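Local structure of MAR1 Ribonuclease (2B34) at residues 54-59 with 79-84; 16-21 with 87-92; 33-38 with 189-194; 101-106 with 128-133; 8-13 with 166-171. The protein probably acts as a hydrolase of the isochorismatase family, possibly a ribonuclease, with its natural substrate not established. All coordinates share one frame; numbering follows the deposited sequence.

Contact 1. Residues 54-59 with 79-84; sequences TIVTEQ and TPIFDK
Thr-54 meets Thr-79 where the segments come together. A water accepts from Thr-54 N and donates to Thr-79 OG1, also hydrogen-bonded to Ala-76. Thr-54 O lies 3.4 Å from Thr-79 CG2. Ile-55 lays CD1 on Pro-80 CG at 3.9 Å, and its CG2 approaches the Phe-82 ring more loosely. Val-56 starts the regular ladder. Its N donates to Pro-80 O, and its O accepts from Phe-82 N at 2.9 Å, in the carbonyl plane. Val-56 CB packs on Ile-81 CG1. This is the parallel edge pairing of the six-stranded sheet in the isochorismatase-family alpha/beta fold, with 81-84 outermost in this chain. Thr-57 OG1 sits between the backbone N and the carbonyl carbon (chi1 60°). There it lies 3.5 Å from Lys-84 CE and is hydrogen-bonded to Asp-21. Glu-58 holds the edge strand twice: its N donates to Phe-82 O at 2.8 Å and its O accepts from Lys-84 N at 3.0 Å. The extended Glu-58 side chain crosses Ile-81, with CD 3.6 Å from Ile-81 CG2. Its OE1 is hydrogen-bonded to His-66 and OE2 to Thr-67. Gln-59 pairs with Lys-84, whose amine forms a salt bridge with Asp-21 and hydrogen bonds with Lys-86 O and Phe-87 O.

Contact 2. Residues 16-21 with 87-92; sequences ALFVCD and FSMCIP
Met-89 SD makes a Met-aromatic contact with the Phe-18 ring of strand 15-20. The sulfur stands oblique to the ring, 4.9 Å from the centroid and 70° off the ring normal. The methyl CE also comes obliquely and lies 3.5 Å from Phe-18 CD2. The two side chains run past each other in opposite directions. The Met-89 chain is extended through SD (chi2 -176°) and then bends (chi3 74°), which turns CE back toward Phe-18 and to 3.6 Å from Val-19 O. Met-89 also packs against Cys-20, but the modelled spacing there is too short to be trusted. Cys-20 SG is joined to Cys-114 by a disulfide, so this end of the strand is tied to helix 114-124. Around Met-89 the loop is held by its own bonds. Ser-88 OG accepts from Cys-90 N at 3.0 Å in an ST turn and is also hydrogen-bonded to Asp-121. Cys-90 is the centre of an inverse gamma turn, and Ile-91 N donates to Met-89 O. Met-89 N is hydrogen-bonded to Thr-118 OG1. Between the segments the contact is thus apolar, with the Met-89 thioether as its sulfur contact to the ring, while Ser-88 OG and Met-89 N find polar partners on helix 114-124.

Contact 3. Residues 33-38 with 189-194; sequences FPEIIT and PDTGLV
Helix 33-49 and the irregular segment 189-194 come nearest at Glu-35 and Pro-189, whose CA atoms are 5.6 Å apart. The helix presents its first turns, and the loop passes beside them. Glu-35 carries most of the packing. Its CB lies 3.7 Å from Thr-191 CG2, and its CG lies 3.6 Å from Pro-189 CB. The chain then bends (chi2 90°) and brings the carboxylate to a bridging water. That water donates to Glu-35 OE2 at 3.0 Å and to Asp-190 O at 2.6 Å. Thr-191 CG2 also meets Ile-36 CD1 at 3.6 Å, the two side chains crossing at about a right angle. Thr-191 OG1 turns to another partner, Arg-144 of helix 141-154. Thr-38 CG2 makes a looser contact with Pro-189 CG. In the loop, Asp-190 OD2 accepts from Gly-192 N at 2.9 Å. The N-H meets it from above the carboxylate plane. This bond closes an Asx turn. Beyond the turn, Gly-192 O is hydrogen-bonded to Ser-197 of a second subunit, and the Val-194 backbone hydrogen-bonds to that subunit too. Leu-193 packs on Phe-146 of a third. This is packing of the C-terminal segment over a helix of the alpha/beta fold, on its way into the subunit interfaces.

Contact 4. Residues 101-106 with 128-133; sequences VQNVIL and NVHVVV
His-130 N hydrogen-bonds to Val-104 O in the middle of the ladder, at 2.8 Å and nearly straight at 174°. Five backbone hydrogen bonds join the strands in all. Asn-128 N gives to Gln-102 O, Val-104 N to Asn-128 O, Leu-106 N to His-130 O at 2.8 Å, and Val-132 N to Leu-106 O at 3.1 Å. The strands are parallel, with their short axes 19° apart. On one face Asn-103, Ile-105, Asn-128 and His-130 stand together. Asn-103 OD1 reaches the edge of the His-130 ring, 3.4 Å from CE1, with the amide and ring planes 79° apart. The Asn-103 and Asn-128 side chains lie side by side, pointing the same way. His-130 ND1 is buried here with no partner in the model. Ile-105 CG2 packs on Val-132 CG2 at 3.6 Å. This Ile-105 branch stands anti to the backbone N, which carries it to Val-132. On the other face Leu-106 CD2 meets Val-129 CG1 at 4.3 Å. This is the strand pairing of a beta-alpha-beta unit. Helix 114-124 makes the crossover and lies against Val-104, Leu-106 and Val-129. Strand 15-20 adjoins 103-109 on one flank, and strand 157-159 adjoins 128-137 on the other.

Contact 5. Residues 8-13 with 166-171; sequences ARINPT and LGLVGG
Ile-10 meets Leu-168 where the N-terminal loop passes the end of helix 161-169. Ile-10 CB lies 4.1 Å from Leu-168 CD2. CG1 sits between the backbone N and the carbonyl carbon (chi1 49°), and the chain runs on extended to CD1. That tip is 3.9 Å from Leu-168 CG and 4.0 Å from Leu-168 CD2. The other branch, CG2, packs on Asn-103 and His-130 of the sheet. Gly-167 lies beside the same loop, and the backbone oxygens of Ile-10 and Gly-167 are 3.7 Å apart. Leu-168 CD2 continues along the loop to Asn-11 C at 3.7 Å. Leu-168 O lies 3.4 Å from Pro-12 CD. The loop is shaped by Asn-11, whose OD1 accepts from Thr-13 N at 2.9 Å and from Thr-13 OG1 at 2.7 Å. The first bond makes an Asx turn. The hydroxyl comes from above the amide's carbonyl plane. Gly-170 is the first residue to leave helical backbone angles. Arg-9 extends to a third subunit, where it forms salt bridges with Asp-121 and Glu-124. Ile-10 thus touches both helix 161-169 and strands 103-109 and 128-137, and Leu-168 also reaches Ile-105 and Ile-52.

Overall arrangement
Contacts 1, 2 and 4 share one parallel sheet. Contact 1 lies at its partly buried edge, while contacts 2 and 4 are buried. Strand 15-20 of contact 2 is neighbour to 54-59 of contact 1 and to 103-109 of contact 4. Contacts 1 and 4 are built on backbone ladders, whereas contact 2 is side-chain packing around a thioether. A charged pair also joins contacts 1 and 2. Contacts 3 and 5 lie farther out, pack terminal regions on helices, and reach the third subunit. Contact 3 is partly buried and water-bridged; contact 5 is a surface contact, mostly apolar. Both touch contact 4, through Leu-193 and Ile-10.

Contact 1. Residues 54-59 with 79-84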
# COMPACT_ATOMS: atom_id res chain seq x y z
N THR A 54 15.53 -17.76 -20.71
CA THR A 54 14.62 -16.70 -21.13
C THR A 54 13.51 -17.29 -22.00
O THR A 54 13.77 -18.14 -22.85
CB THR A 54 15.37 -15.58 -21.91
OG1 THR A 54 16.44 -15.07 -21.10
CG2 THR A 54 14.44 -14.43 -22.27
N ILE A 55 12.29 -16.82 -21.77
CA ILE A 55 11.11 -17.20 -22.54
C ILE A 55 10.43 -15.94 -23.05
O ILE A 55 10.21 -14.99 -22.30
CB ILE A 55 10.10 -18.03 -21.69
CG1 ILE A 55 10.75 -19.30 -21.10
CG2 ILE A 55 8.82 -18.35 -22.48
CD1 ILE A 55 10.91 -20.47 -22.09
N VAL A 56 10.09 -15.92 -24.34
CA VAL A 56 9.41 -14.79 -24.96
C VAL A 56 8.07 -15.26 -25.54
O VAL A 56 8.01 -16.29 -26.22
CB VAL A 56 10.26 -14.14 -26.08
CG1 VAL A 56 9.59 -12.88 -26.63
CG2 VAL A 56 11.67 -13.81 -25.59
N THR A 57 7.00 -14.52 -25.25
CA THR A 57 5.72 -14.75 -25.91
C THR A 57 5.34 -13.57 -26.80
O THR A 57 5.70 -12.42 -26.52
CB THR A 57 4.55 -15.02 -24.93
OG1 THR A 57 4.38 -13.90 -24.04
CG2 THR A 57 4.80 -16.30 -24.12
N GLU A 58 4.60 -13.87 -27.86
CA GLU A 58 4.01 -12.85 -28.72
C GLU A 58 2.51 -13.11 -28.87
O GLU A 58 2.10 -14.21 -29.23
CB GLU A 58 4.70 -12.82 -30.09
CG GLU A 58 6.21 -12.64 -30.01
CD GLU A 58 6.89 -12.62 -31.37
OE1 GLU A 58 6.32 -13.16 -32.34
OE2 GLU A 58 8.01 -12.08 -31.46
N GLN A 59 1.71 -12.09 -28.55
CA GLN A 59 0.26 -12.16 -28.67
C GLN A 59 -0.15 -11.91 -30.11
O GLN A 59 0.22 -10.89 -30.69
CB GLN A 59 -0.42 -11.14 -27.75
CG GLN A 59 -1.94 -11.00 -27.91
CD GLN A 59 -2.74 -12.09 -27.20
OE1 GLN A 59 -3.94 -12.26 -27.46
NE2 GLN A 59 -2.09 -12.82 -26.31
N THR A 79 16.88 -19.02 -27.25
CA THR A 79 15.67 -18.51 -26.60
C THR A 79 14.39 -18.83 -27.39
O THR A 79 14.25 -18.41 -28.54
CB THR A 79 15.76 -16.99 -26.33
OG1 THR A 79 16.82 -16.74 -25.40
CG2 THR A 79 14.46 -16.44 -25.75
N PRO A 80 13.46 -19.58 -26.76
CA PRO A 80 12.17 -19.87 -27.37
C PRO A 80 11.30 -18.62 -27.48
O PRO A 80 11.31 -17.77 -26.58
CB PRO A 80 11.52 -20.86 -26.40
CG PRO A 80 12.62 -21.34 -25.52
CD PRO A 80 13.58 -20.21 -25.43
N ILE A 81 10.57 -18.51 -28.58
CA ILE A 81 9.57 -17.46 -28.76
C ILE A 81 8.27 -18.13 -29.20
O ILE A 81 8.20 -18.70 -30.29
CB ILE A 81 10.00 -16.41 -29.82
CG1 ILE A 81 11.26 -15.67 -29.38
CG2 ILE A 81 8.84 -15.43 -30.10
CD1 ILE A 81 11.96 -14.89 -30.49
N PHE A 82 7.26 -18.05 -28.34
CA PHE A 82 5.98 -18.71 -28.59
C PHE A 82 4.88 -17.70 -28.90
O PHE A 82 4.80 -16.64 -28.28
CB PHE A 82 5.56 -19.57 -27.40
CG PHE A 82 6.58 -20.61 -27.00
CD1 PHE A 82 7.00 -21.58 -27.90
CD2 PHE A 82 7.10 -20.62 -25.71
CE1 PHE A 82 7.94 -22.55 -27.53
CE2 PHE A 82 8.04 -21.57 -25.32
CZ PHE A 82 8.46 -22.54 -26.23
N ASP A 83 4.02 -18.04 -29.87
CA ASP A 83 2.83 -17.24 -30.13
C ASP A 83 1.65 -17.76 -29.31
O ASP A 83 1.62 -18.93 -28.92
CB ASP A 83 2.50 -17.19 -31.63
CG ASP A 83 2.10 -18.54 -32.19
OD1 ASP A 83 2.91 -19.49 -32.11
OD2 ASP A 83 0.99 -18.64 -32.74
N LYS A 84 0.68 -16.88 -29.05
CA LYS A 84 -0.49 -17.22 -28.25
C LYS A 84 -1.64 -16.26 -28.50
O LYS A 84 -1.44 -15.15 -28.99
CB LYS A 84 -0.13 -17.24 -26.75
CG LYS A 84 0.40 -15.92 -26.20
CD LYS A 84 0.50 -15.94 -24.68
CE LYS A 84 0.94 -14.60 -24.10
NZ LYS A 84 -0.03 -13.49 -24.35
O HOH W 1 17.20 -18.23 -23.12

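Contact 2. Residues 16-21 with 87-92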
# COMPACT_ATOMS: atom_id res chain seq x y z
N ALA A 16 13.94 -17.79 -14.11
CA ALA A 16 13.72 -17.63 -15.54
C ALA A 16 13.22 -16.22 -15.83
O ALA A 16 12.50 -15.62 -15.02
CB ALA A 16 12.73 -18.66 -16.07
N LEU A 17 13.62 -15.68 -16.98
CA LEU A 17 13.12 -14.39 -17.43
C LEU A 17 11.99 -14.59 -18.44
O LEU A 17 12.17 -15.22 -19.48
CB LEU A 17 14.23 -13.54 -18.03
CG LEU A 17 13.83 -12.19 -18.67
CD1 LEU A 17 13.27 -11.18 -17.64
CD2 LEU A 17 15.01 -11.60 -19.42
N PHE A 18 10.83 -14.05 -18.11
CA PHE A 18 9.68 -14.07 -19.00
C PHE A 18 9.49 -12.69 -19.62
O PHE A 18 9.31 -11.69 -18.91
CB PHE A 18 8.43 -14.53 -18.24
CG PHE A 18 8.23 -16.04 -18.22
CD1 PHE A 18 9.31 -16.91 -18.07
CD2 PHE A 18 6.95 -16.58 -18.30
CE1 PHE A 18 9.12 -18.29 -18.04
CE2 PHE A 18 6.74 -17.96 -18.27
CZ PHE A 18 7.83 -18.82 -18.14
N VAL A 19 9.54 -12.63 -20.95
CA VAL A 19 9.32 -11.39 -21.70
C VAL A 19 7.96 -11.51 -22.40
O VAL A 19 7.82 -12.26 -23.37
CB VAL A 19 10.42 -11.17 -22.78
CG1 VAL A 19 10.20 -9.86 -23.54
CG2 VAL A 19 11.82 -11.21 -22.15
N CYS A 20 6.96 -10.78 -21.91
CA CYS A 20 5.63 -10.96 -22.51
C CYS A 20 5.15 -9.84 -23.41
O CYS A 20 5.00 -8.67 -23.00
CB CYS A 20 4.57 -11.47 -21.51
SG CYS A 20 3.18 -10.44 -21.02
N ASP A 21 4.97 -10.22 -24.67
CA ASP A 21 4.18 -9.47 -25.64
C ASP A 21 4.69 -8.05 -25.92
O ASP A 21 3.91 -7.16 -26.25
CB ASP A 21 2.69 -9.48 -25.22
CG ASP A 21 2.14 -10.90 -25.09
OD1 ASP A 21 2.85 -11.87 -25.44
OD2 ASP A 21 0.98 -11.07 -24.63
N PHE A 87 -4.15 -14.74 -22.87
CA PHE A 87 -3.42 -13.60 -22.32
C PHE A 87 -2.24 -14.02 -21.46
O PHE A 87 -1.19 -13.38 -21.47
CB PHE A 87 -4.35 -12.63 -21.58
CG PHE A 87 -5.39 -11.99 -22.48
CD1 PHE A 87 -5.09 -11.66 -23.80
CD2 PHE A 87 -6.66 -11.70 -21.99
CE1 PHE A 87 -6.04 -11.06 -24.62
CE2 PHE A 87 -7.62 -11.10 -22.81
CZ PHE A 87 -7.31 -10.78 -24.12
N SER A 88 -2.40 -15.13 -20.74
CA SER A 88 -1.32 -15.66 -19.91
C SER A 88 -0.20 -16.31 -20.72
O SER A 88 -0.46 -17.02 -21.69
CB SER A 88 -1.86 -16.66 -18.89
OG SER A 88 -0.79 -17.23 -18.15
N MET A 89 1.04 -16.08 -20.28
CA MET A 89 2.22 -16.72 -20.85
C MET A 89 2.32 -18.20 -20.50
O MET A 89 3.10 -18.93 -21.10
CB MET A 89 3.50 -16.04 -20.35
CG MET A 89 3.70 -14.63 -20.83
SD MET A 89 5.28 -13.97 -20.27
CE MET A 89 6.44 -14.85 -21.32
N CYS A 90 1.54 -18.63 -19.51
CA CYS A 90 1.58 -20.01 -19.04
C CYS A 90 0.80 -20.92 -19.99
O CYS A 90 -0.35 -21.28 -19.76
CB CYS A 90 1.09 -20.12 -17.60
SG CYS A 90 2.25 -19.37 -16.44
N ILE A 91 1.47 -21.25 -21.09
CA ILE A 91 0.95 -22.15 -22.11
C ILE A 91 1.78 -23.44 -22.07
O ILE A 91 2.91 -23.43 -21.56
CB ILE A 91 0.99 -21.49 -23.52
CG1 ILE A 91 2.38 -20.90 -23.82
CG2 ILE A 91 -0.10 -20.42 -23.63
CD1 ILE A 91 2.55 -20.34 -25.22
N PRO A 92 1.23 -24.56 -22.59
CA PRO A 92 1.95 -25.85 -22.57
C PRO A 92 3.47 -25.81 -22.87
O PRO A 92 4.23 -26.42 -22.12
CB PRO A 92 1.18 -26.69 -23.60
CG PRO A 92 -0.22 -26.20 -23.45
CD PRO A 92 -0.12 -24.71 -23.18

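Contact 3. Residues 33-38 with 189-194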
# COMPACT_ATOMS: atom_id res chain seq x y z
N PHE A 33 6.54 3.40 -23.40
CA PHE A 33 6.99 2.27 -24.22
C PHE A 33 8.51 2.27 -24.46
O PHE A 33 9.17 1.27 -24.20
CB PHE A 33 6.20 2.19 -25.54
CG PHE A 33 6.44 0.92 -26.30
CD1 PHE A 33 5.78 -0.26 -25.94
CD2 PHE A 33 7.33 0.89 -27.37
CE1 PHE A 33 5.99 -1.45 -26.65
CE2 PHE A 33 7.55 -0.30 -28.08
CZ PHE A 33 6.88 -1.47 -27.72
N PRO A 34 9.08 3.41 -24.93
CA PRO A 34 10.53 3.44 -25.14
C PRO A 34 11.36 3.13 -23.89
O PRO A 34 12.38 2.44 -23.99
CB PRO A 34 10.76 4.88 -25.61
CG PRO A 34 9.46 5.27 -26.26
CD PRO A 34 8.44 4.68 -25.33
N GLU A 35 10.93 3.63 -22.73
CA GLU A 35 11.63 3.41 -21.46
C GLU A 35 11.64 1.93 -21.08
O GLU A 35 12.66 1.37 -20.70
CB GLU A 35 10.97 4.22 -20.34
CG GLU A 35 11.17 5.74 -20.42
CD GLU A 35 10.10 6.47 -21.22
OE1 GLU A 35 9.48 5.88 -22.12
OE2 GLU A 35 9.90 7.67 -20.96
N ILE A 36 10.46 1.33 -21.19
CA ILE A 36 10.22 -0.07 -20.87
C ILE A 36 11.02 -1.02 -21.77
O ILE A 36 11.49 -2.07 -21.31
CB ILE A 36 8.68 -0.35 -20.90
CG1 ILE A 36 8.11 -0.35 -19.48
CG2 ILE A 36 8.33 -1.64 -21.63
CD1 ILE A 36 8.01 1.01 -18.85
N ILE A 37 11.18 -0.65 -23.04
CA ILE A 37 12.03 -1.39 -23.97
C ILE A 37 13.49 -1.33 -23.54
O ILE A 37 14.15 -2.36 -23.43
CB ILE A 37 11.88 -0.87 -25.44
CG1 ILE A 37 10.47 -1.15 -25.99
CG2 ILE A 37 13.00 -1.44 -26.35
CD1 ILE A 37 9.96 -2.60 -25.85
N THR A 38 13.99 -0.12 -23.28
CA THR A 38 15.35 0.07 -22.78
C THR A 38 15.61 -0.78 -21.53
O THR A 38 16.63 -1.46 -21.43
CB THR A 38 15.66 1.56 -22.49
OG1 THR A 38 15.56 2.31 -23.70
CG2 THR A 38 17.06 1.73 -21.93
N PRO A 189 15.55 4.40 -17.04
CA PRO A 189 14.70 5.55 -17.31
C PRO A 189 13.46 5.58 -16.42
O PRO A 189 12.83 4.54 -16.19
CB PRO A 189 14.30 5.36 -18.78
CG PRO A 189 15.39 4.52 -19.35
CD PRO A 189 15.80 3.60 -18.26
N ASP A 190 13.13 6.77 -15.92
CA ASP A 190 11.97 7.00 -15.07
C ASP A 190 10.67 6.73 -15.80
O ASP A 190 10.51 7.11 -16.96
CB ASP A 190 11.97 8.44 -14.56
CG ASP A 190 10.72 8.77 -13.74
OD1 ASP A 190 10.72 8.48 -12.53
OD2 ASP A 190 9.76 9.32 -14.31
N THR A 191 9.74 6.08 -15.11
CA THR A 191 8.40 5.84 -15.66
C THR A 191 7.28 6.36 -14.74
O THR A 191 6.18 5.79 -14.70
CB THR A 191 8.18 4.36 -16.03
OG1 THR A 191 8.28 3.54 -14.86
CG2 THR A 191 9.21 3.90 -17.05
N GLY A 192 7.57 7.44 -14.03
CA GLY A 192 6.59 8.16 -13.21
C GLY A 192 5.95 7.41 -12.05
O GLY A 192 4.84 7.74 -11.62
N LEU A 193 6.66 6.41 -11.53
CA LEU A 193 6.13 5.53 -10.50
C LEU A 193 6.16 6.12 -9.08
O LEU A 193 5.44 5.65 -8.20
CB LEU A 193 6.86 4.18 -10.52
CG LEU A 193 6.58 3.28 -11.73
CD1 LEU A 193 7.64 2.19 -11.83
CD2 LEU A 193 5.17 2.68 -11.68
N VAL A 194 6.98 7.14 -8.88
CA VAL A 194 7.15 7.73 -7.55
C VAL A 194 6.32 9.00 -7.43
O VAL A 194 6.43 9.90 -8.27
CB VAL A 194 8.64 8.04 -7.25
CG1 VAL A 194 8.83 8.46 -5.79
CG2 VAL A 194 9.49 6.83 -7.56
O HOH W 2 11.64 8.64 -18.77

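Contact 4. Residues 101-106 with 128-133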
# COMPACT_ATOMS: atom_id res chain seq x y z
N VAL A 101 12.48 -24.22 -12.52
CA VAL A 101 12.74 -23.00 -11.74
C VAL A 101 11.77 -22.79 -10.57
O VAL A 101 10.71 -23.40 -10.51
CB VAL A 101 12.77 -21.72 -12.64
CG1 VAL A 101 13.92 -21.79 -13.64
CG2 VAL A 101 11.44 -21.50 -13.36
N GLN A 102 12.17 -21.92 -9.64
CA GLN A 102 11.33 -21.55 -8.50
C GLN A 102 10.92 -20.08 -8.59
O GLN A 102 9.99 -19.65 -7.91
CB GLN A 102 12.07 -21.82 -7.18
CG GLN A 102 12.33 -23.31 -6.92
CD GLN A 102 13.36 -23.57 -5.83
OE1 GLN A 102 14.35 -22.85 -5.69
NE2 GLN A 102 13.14 -24.64 -5.06
N ASN A 103 11.62 -19.33 -9.44
CA ASN A 103 11.40 -17.90 -9.60
C ASN A 103 11.23 -17.46 -11.06
O ASN A 103 11.97 -17.90 -11.94
CB ASN A 103 12.56 -17.13 -8.97
CG ASN A 103 12.75 -17.45 -7.49
OD1 ASN A 103 11.97 -17.02 -6.65
ND2 ASN A 103 13.79 -18.21 -7.18
N VAL A 104 10.24 -16.60 -11.31
CA VAL A 104 10.09 -15.97 -12.62
C VAL A 104 10.22 -14.46 -12.50
O VAL A 104 9.52 -13.81 -11.72
CB VAL A 104 8.77 -16.37 -13.33
CG1 VAL A 104 8.56 -15.54 -14.60
CG2 VAL A 104 8.76 -17.85 -13.68
N ILE A 105 11.13 -13.91 -13.29
CA ILE A 105 11.29 -12.47 -13.44
C ILE A 105 10.45 -12.08 -14.65
O ILE A 105 10.61 -12.65 -15.73
CB ILE A 105 12.78 -12.09 -13.63
CG1 ILE A 105 13.62 -12.68 -12.48
CG2 ILE A 105 12.94 -10.57 -13.74
CD1 ILE A 105 15.12 -12.69 -12.73
N LEU A 106 9.55 -11.12 -14.45
CA LEU A 106 8.56 -10.79 -15.48
C LEU A 106 8.67 -9.35 -15.96
O LEU A 106 8.61 -8.40 -15.17
CB LEU A 106 7.15 -11.10 -14.96
CG LEU A 106 5.91 -11.01 -15.86
CD1 LEU A 106 6.08 -11.72 -17.21
CD2 LEU A 106 4.71 -11.59 -15.13
N ASN A 128 7.56 -18.19 -7.41
CA ASN A 128 7.68 -16.80 -6.99
C ASN A 128 7.78 -15.91 -8.23
O ASN A 128 8.51 -16.22 -9.17
CB ASN A 128 8.90 -16.59 -6.09
CG ASN A 128 8.95 -17.55 -4.91
OD1 ASN A 128 9.99 -18.17 -4.64
ND2 ASN A 128 7.84 -17.69 -4.20
N VAL A 129 7.02 -14.81 -8.22
CA VAL A 129 6.99 -13.88 -9.36
C VAL A 129 7.60 -12.54 -8.97
O VAL A 129 7.13 -11.87 -8.05
CB VAL A 129 5.55 -13.66 -9.90
CG1 VAL A 129 5.56 -12.76 -11.13
CG2 VAL A 129 4.89 -14.99 -10.23
N HIS A 130 8.66 -12.16 -9.69
CA HIS A 130 9.32 -10.88 -9.52
C HIS A 130 8.95 -9.96 -10.68
O HIS A 130 9.47 -10.10 -11.80
CB HIS A 130 10.83 -11.07 -9.39
CG HIS A 130 11.22 -11.93 -8.22
ND1 HIS A 130 10.85 -13.25 -8.10
CD2 HIS A 130 11.94 -11.64 -7.11
CE1 HIS A 130 11.32 -13.74 -6.97
NE2 HIS A 130 11.99 -12.78 -6.35
N VAL A 131 8.03 -9.04 -10.40
CA VAL A 131 7.52 -8.10 -11.40
C VAL A 131 8.43 -6.88 -11.45
O VAL A 131 8.54 -6.13 -10.47
CB VAL A 131 6.05 -7.68 -11.09
CG1 VAL A 131 5.54 -6.70 -12.14
CG2 VAL A 131 5.13 -8.90 -11.02
N VAL A 132 9.07 -6.68 -12.60
CA VAL A 132 9.97 -5.55 -12.80
C VAL A 132 9.15 -4.34 -13.22
O VAL A 132 8.83 -4.17 -14.40
CB VAL A 132 11.05 -5.86 -13.86
CG1 VAL A 132 12.12 -4.79 -13.86
CG2 VAL A 132 11.67 -7.23 -13.60
N VAL A 133 8.82 -3.49 -12.25
CA VAL A 133 7.86 -2.40 -12.45
C VAL A 133 8.30 -1.34 -13.46
O VAL A 133 7.47 -0.72 -14.12
CB VAL A 133 7.44 -1.74 -11.09
CG1 VAL A 133 6.74 -2.74 -10.18
CG2 VAL A 133 8.63 -1.10 -10.38

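Contact 5. Residues 8-13 with 166-171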
# COMPACT_ATOMS: atom_id res chain seq x y z
N ALA A 8 11.74 -15.60 -0.85
CA ALA A 8 11.99 -15.77 -2.31
C ALA A 8 13.32 -15.14 -2.71
O ALA A 8 13.41 -13.92 -2.90
CB ALA A 8 10.84 -15.17 -3.12
N ARG A 9 14.35 -15.98 -2.82
CA ARG A 9 15.71 -15.51 -3.09
C ARG A 9 16.20 -15.93 -4.47
O ARG A 9 16.65 -17.07 -4.66
CB ARG A 9 16.69 -15.98 -2.00
CG ARG A 9 16.27 -15.66 -0.57
CD ARG A 9 16.00 -14.16 -0.33
NE ARG A 9 17.20 -13.33 -0.44
CZ ARG A 9 18.11 -13.17 0.52
NH1 ARG A 9 17.97 -13.80 1.68
NH2 ARG A 9 19.16 -12.39 0.32
N ILE A 10 16.11 -15.01 -5.42
CA ILE A 10 16.52 -15.26 -6.79
C ILE A 10 18.04 -15.37 -6.93
O ILE A 10 18.79 -14.59 -6.35
CB ILE A 10 16.03 -14.16 -7.77
CG1 ILE A 10 16.34 -12.75 -7.24
CG2 ILE A 10 14.56 -14.34 -8.08
CD1 ILE A 10 16.31 -11.66 -8.30
N ASN A 11 18.45 -16.37 -7.70
CA ASN A 11 19.81 -16.46 -8.20
C ASN A 11 19.75 -16.99 -9.64
O ASN A 11 18.68 -17.43 -10.07
CB ASN A 11 20.71 -17.31 -7.27
CG ASN A 11 20.24 -18.75 -7.14
OD1 ASN A 11 19.90 -19.41 -8.12
ND2 ASN A 11 20.25 -19.25 -5.91
N PRO A 12 20.87 -16.92 -10.39
CA PRO A 12 20.87 -17.38 -11.79
C PRO A 12 20.46 -18.84 -12.00
O PRO A 12 20.08 -19.20 -13.12
CB PRO A 12 22.32 -17.16 -12.23
CG PRO A 12 22.82 -16.07 -11.33
CD PRO A 12 22.18 -16.36 -10.01
N THR A 13 20.53 -19.67 -10.96
CA THR A 13 20.25 -21.10 -11.10
C THR A 13 18.81 -21.52 -10.78
O THR A 13 18.41 -22.64 -11.10
CB THR A 13 21.24 -21.98 -10.30
OG1 THR A 13 21.16 -21.67 -8.91
CG2 THR A 13 22.67 -21.77 -10.78
N LEU A 166 21.33 -6.73 -9.54
CA LEU A 166 22.27 -6.78 -8.43
C LEU A 166 21.89 -7.83 -7.39
O LEU A 166 22.76 -8.38 -6.71
CB LEU A 166 22.41 -5.40 -7.78
CG LEU A 166 23.17 -4.35 -8.59
CD1 LEU A 166 23.07 -2.99 -7.94
CD2 LEU A 166 24.64 -4.76 -8.75
N GLY A 167 20.59 -8.10 -7.26
CA GLY A 167 20.09 -9.16 -6.40
C GLY A 167 20.51 -10.54 -6.89
O GLY A 167 20.79 -11.43 -6.08
N LEU A 168 20.56 -10.71 -8.20
CA LEU A 168 20.99 -11.97 -8.81
C LEU A 168 22.45 -12.31 -8.53
O LEU A 168 22.79 -13.49 -8.35
CB LEU A 168 20.72 -11.98 -10.32
CG LEU A 168 19.26 -12.14 -10.78
CD1 LEU A 168 19.07 -11.59 -12.20
CD2 LEU A 168 18.80 -13.60 -10.68
N VAL A 169 23.32 -11.30 -8.47
CA VAL A 169 24.76 -11.54 -8.27
C VAL A 169 25.20 -11.60 -6.80
O VAL A 169 26.21 -12.22 -6.47
CB VAL A 169 25.66 -10.57 -9.09
CG1 VAL A 169 25.54 -10.86 -10.59
CG2 VAL A 169 25.35 -9.10 -8.79
N GLY A 170 24.46 -10.93 -5.92
CA GLY A 170 24.67 -11.04 -4.47
C GLY A 170 25.82 -10.23 -3.89
O GLY A 170 25.81 -9.92 -2.70
N GLY A 171 26.79 -9.88 -4.73
CA GLY A 171 27.96 -9.12 -4.30
C GLY A 171 28.84 -8.66 -5.45
O GLY A 171 28.63 -9.05 -6.60